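Local coordinates for serine-rich secreted cell wall anchored (LPXTG-motif ) protein (Lactobacillus reuteri ATCC 53608, PDB 5NXK) that probably acts as a cell-surface adhesin, its beta-solenoid binding region helping a gut bacterium attach to its host, at residues T80-G88 and Y138-A149. Sequence-based numbering, arbitrary orientation.
Sequences TLYNTSKYG and YEVDGQSCGTEA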
# COMPACT_ATOMS: atom_id res chain seq x y z
N THR A 80 9.15 12.36 4.46
CA THR A 80 9.58 11.05 4.90
C THR A 80 8.66 10.60 6.01
O THR A 80 8.40 11.35 6.94
CB THR A 80 11.03 11.07 5.37
OG1 THR A 80 11.85 11.55 4.30
CG2 THR A 80 11.49 9.68 5.78
N LEU A 81 8.14 9.38 5.91
CA LEU A 81 7.19 8.93 6.91
C LEU A 81 7.71 7.70 7.64
O LEU A 81 8.09 6.72 7.00
CB LEU A 81 5.83 8.63 6.26
CG LEU A 81 5.26 9.71 5.35
CD1 LEU A 81 3.99 9.20 4.66
CD2 LEU A 81 4.97 11.00 6.11
N TYR A 82 7.70 7.73 8.97
CA TYR A 82 8.13 6.59 9.77
C TYR A 82 6.98 6.10 10.62
O TYR A 82 6.20 6.91 11.12
CB TYR A 82 9.30 6.94 10.70
CG TYR A 82 10.53 7.52 10.05
CD1 TYR A 82 10.64 8.88 9.79
CD2 TYR A 82 11.61 6.70 9.72
CE1 TYR A 82 11.79 9.41 9.21
CE2 TYR A 82 12.75 7.21 9.13
CZ TYR A 82 12.84 8.57 8.88
OH TYR A 82 13.98 9.08 8.30
N ASN A 83 6.88 4.79 10.82
CA ASN A 83 5.89 4.29 11.76
C ASN A 83 6.29 2.95 12.35
O ASN A 83 6.92 2.13 11.68
CB ASN A 83 4.51 4.16 11.09
CG ASN A 83 4.47 3.02 10.09
OD1 ASN A 83 4.95 3.16 8.96
ND2 ASN A 83 3.92 1.88 10.51
N THR A 84 5.90 2.72 13.60
CA THR A 84 6.16 1.44 14.25
C THR A 84 4.91 0.58 14.29
O THR A 84 4.99 -0.64 14.47
CB THR A 84 6.66 1.64 15.69
OG1 THR A 84 5.66 2.33 16.43
CG2 THR A 84 7.94 2.46 15.70
N SER A 85 3.76 1.23 14.12
CA SER A 85 2.48 0.54 14.24
C SER A 85 2.28 -0.52 13.18
O SER A 85 2.56 -0.30 12.00
CB SER A 85 1.33 1.54 14.15
OG SER A 85 0.09 0.87 14.25
N LYS A 86 1.75 -1.66 13.59
CA LYS A 86 1.38 -2.69 12.63
C LYS A 86 0.20 -2.22 11.78
O LYS A 86 -0.10 -2.84 10.76
CB LYS A 86 1.09 -4.02 13.35
CG LYS A 86 -0.20 -4.08 14.15
CD LYS A 86 -0.34 -5.49 14.73
CE LYS A 86 0.54 -5.65 15.96
NZ LYS A 86 0.28 -6.89 16.74
N TYR A 87 -0.44 -1.13 12.19
CA TYR A 87 -1.56 -0.57 11.42
C TYR A 87 -1.17 0.62 10.53
O TYR A 87 -2.02 1.38 10.09
CB TYR A 87 -2.72 -0.17 12.35
CG TYR A 87 -3.28 -1.39 13.06
CD1 TYR A 87 -3.89 -2.40 12.34
CD2 TYR A 87 -3.13 -1.56 14.44
CE1 TYR A 87 -4.38 -3.53 12.96
CE2 TYR A 87 -3.61 -2.70 15.07
CZ TYR A 87 -4.23 -3.68 14.33
OH TYR A 87 -4.73 -4.82 14.91
N GLY A 88 0.13 0.75 10.26
CA GLY A 88 0.61 1.66 9.23
C GLY A 88 0.77 3.09 9.69
O GLY A 88 0.30 3.44 10.78
N TYR A 138 14.13 1.23 12.35
CA TYR A 138 14.70 2.39 11.68
C TYR A 138 15.32 3.32 12.69
O TYR A 138 15.09 3.20 13.88
CB TYR A 138 13.65 3.14 10.87
CG TYR A 138 12.43 3.59 11.65
CD1 TYR A 138 12.43 4.76 12.40
CD2 TYR A 138 11.25 2.85 11.59
CE1 TYR A 138 11.31 5.17 13.10
CE2 TYR A 138 10.12 3.25 12.28
CZ TYR A 138 10.15 4.41 13.03
OH TYR A 138 9.02 4.81 13.72
N GLU A 139 16.14 4.25 12.23
CA GLU A 139 16.75 5.20 13.14
C GLU A 139 16.58 6.61 12.59
O GLU A 139 16.83 6.85 11.41
CB GLU A 139 18.22 4.87 13.40
CG GLU A 139 19.13 6.08 13.59
CD GLU A 139 20.44 5.72 14.26
OE1 GLU A 139 20.61 4.55 14.68
OE2 GLU A 139 21.31 6.62 14.40
N VAL A 140 16.09 7.51 13.42
CA VAL A 140 15.99 8.90 12.98
C VAL A 140 16.42 9.81 14.13
O VAL A 140 16.03 9.59 15.28
CB VAL A 140 14.57 9.24 12.47
CG1 VAL A 140 13.52 9.00 13.55
CG2 VAL A 140 14.52 10.66 11.93
N ASP A 141 17.26 10.80 13.81
CA ASP A 141 17.88 11.69 14.80
C ASP A 141 18.32 10.94 16.05
O ASP A 141 17.92 11.25 17.16
CB ASP A 141 16.95 12.86 15.15
CG ASP A 141 16.74 13.82 13.97
OD1 ASP A 141 17.55 13.78 13.02
OD2 ASP A 141 15.78 14.62 14.00
N GLY A 142 19.14 9.91 15.82
CA GLY A 142 19.73 9.12 16.88
C GLY A 142 18.83 8.16 17.63
O GLY A 142 19.31 7.46 18.52
N GLN A 143 17.55 8.10 17.31
CA GLN A 143 16.71 7.16 18.04
C GLN A 143 16.33 5.97 17.16
O GLN A 143 15.83 6.15 16.04
CB GLN A 143 15.47 7.86 18.60
CG GLN A 143 14.99 7.20 19.88
CD GLN A 143 15.87 7.56 21.07
OE1 GLN A 143 16.36 6.69 21.79
NE2 GLN A 143 16.08 8.86 21.27
N SER A 144 16.61 4.77 17.66
CA SER A 144 16.24 3.55 16.96
C SER A 144 14.86 3.05 17.42
O SER A 144 14.56 3.03 18.61
CB SER A 144 17.29 2.46 17.18
OG SER A 144 17.02 1.32 16.37
N CYS A 145 14.03 2.66 16.46
CA CYS A 145 12.68 2.17 16.75
C CYS A 145 12.44 0.83 16.08
O CYS A 145 12.71 0.67 14.89
CB CYS A 145 11.63 3.19 16.29
SG CYS A 145 12.13 4.94 16.47
N GLY A 146 11.96 -0.14 16.86
CA GLY A 146 11.54 -1.42 16.30
C GLY A 146 10.15 -1.28 15.71
O GLY A 146 9.32 -0.55 16.24
N THR A 147 9.88 -1.98 14.60
CA THR A 147 8.57 -1.91 13.97
C THR A 147 7.77 -3.16 14.31
O THR A 147 8.33 -4.18 14.71
CB THR A 147 8.67 -1.79 12.43
OG1 THR A 147 9.27 -2.98 11.90
CG2 THR A 147 9.48 -0.56 12.00
N GLU A 148 6.45 -3.07 14.14
CA GLU A 148 5.62 -4.27 14.15
C GLU A 148 4.97 -4.41 12.78
O GLU A 148 4.77 -3.42 12.06
CB GLU A 148 4.54 -4.21 15.23
CG GLU A 148 5.05 -4.09 16.66
CD GLU A 148 3.92 -3.84 17.64
OE1 GLU A 148 3.27 -4.82 18.07
OE2 GLU A 148 3.67 -2.66 17.98
N ALA A 149 4.60 -5.63 12.43
CA ALA A 149 4.03 -5.86 11.12
C ALA A 149 2.68 -6.51 11.30
O ALA A 149 2.52 -7.37 12.18
CB ALA A 149 4.94 -6.74 10.29
O HOH W 1 1.21 -1.98 16.42
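Glu148 N donates to Thr84 O over 2.9 Å, with an N-H...O angle of 156°; it is the one direct hydrogen bond between 80-88 and 138-149. The Glu148 carboxylate adds two looser ties to Lys86, two residues on from Thr84. Glu148 OE1 makes a long salt bridge of 3.9 Å with Lys86 NZ, the lysine chain bending at chi3 to bring its end across the glutamate, while a water that accepts from Lys86 N donates weakly to Glu148 OE2. Beside them Lys86 CA approaches Glu148 O at 3.5 Å in a CA-H...O contact. Lys86 lies within a type I turn from Ser85 to Gly88, and Ser85 OG, accepting from Tyr87 N at 2.9 Å, makes an ST turn.

Strand 79-83 belongs to a parallel sheet of the beta-solenoid, and this turn follows it. Strands 137-140 and 143-146 instead leave the coil as a beta-hairpin, closed by a type I' turn from Val140 to Gln143, whose inner side packs on the solenoid wall; residues 147-149 lead back along the Ser85-Gly88 turn.

The packing centres on the Tyr138 ring, sandwiched between Cys145 CB on one face and Tyr82 on the other. Tyr82 CB sits 3.9 Å from the Tyr138 ring centroid, 28° off the normal, a CH-pi contact; the two rings meet obliquely, planes at 40°. Asn83 O, buried with no polar partner, lies at the Tyr138 edge, near the ring plane. Tyr138 OH touches Thr84 CG2 at 3.3 Å but hydrogen-bonds to Asn53 on the adjacent strand 51-54. Farther out, Val140 CB covers one face of Tyr82, offset toward the rim and 4.0 Å from Tyr82 CZ.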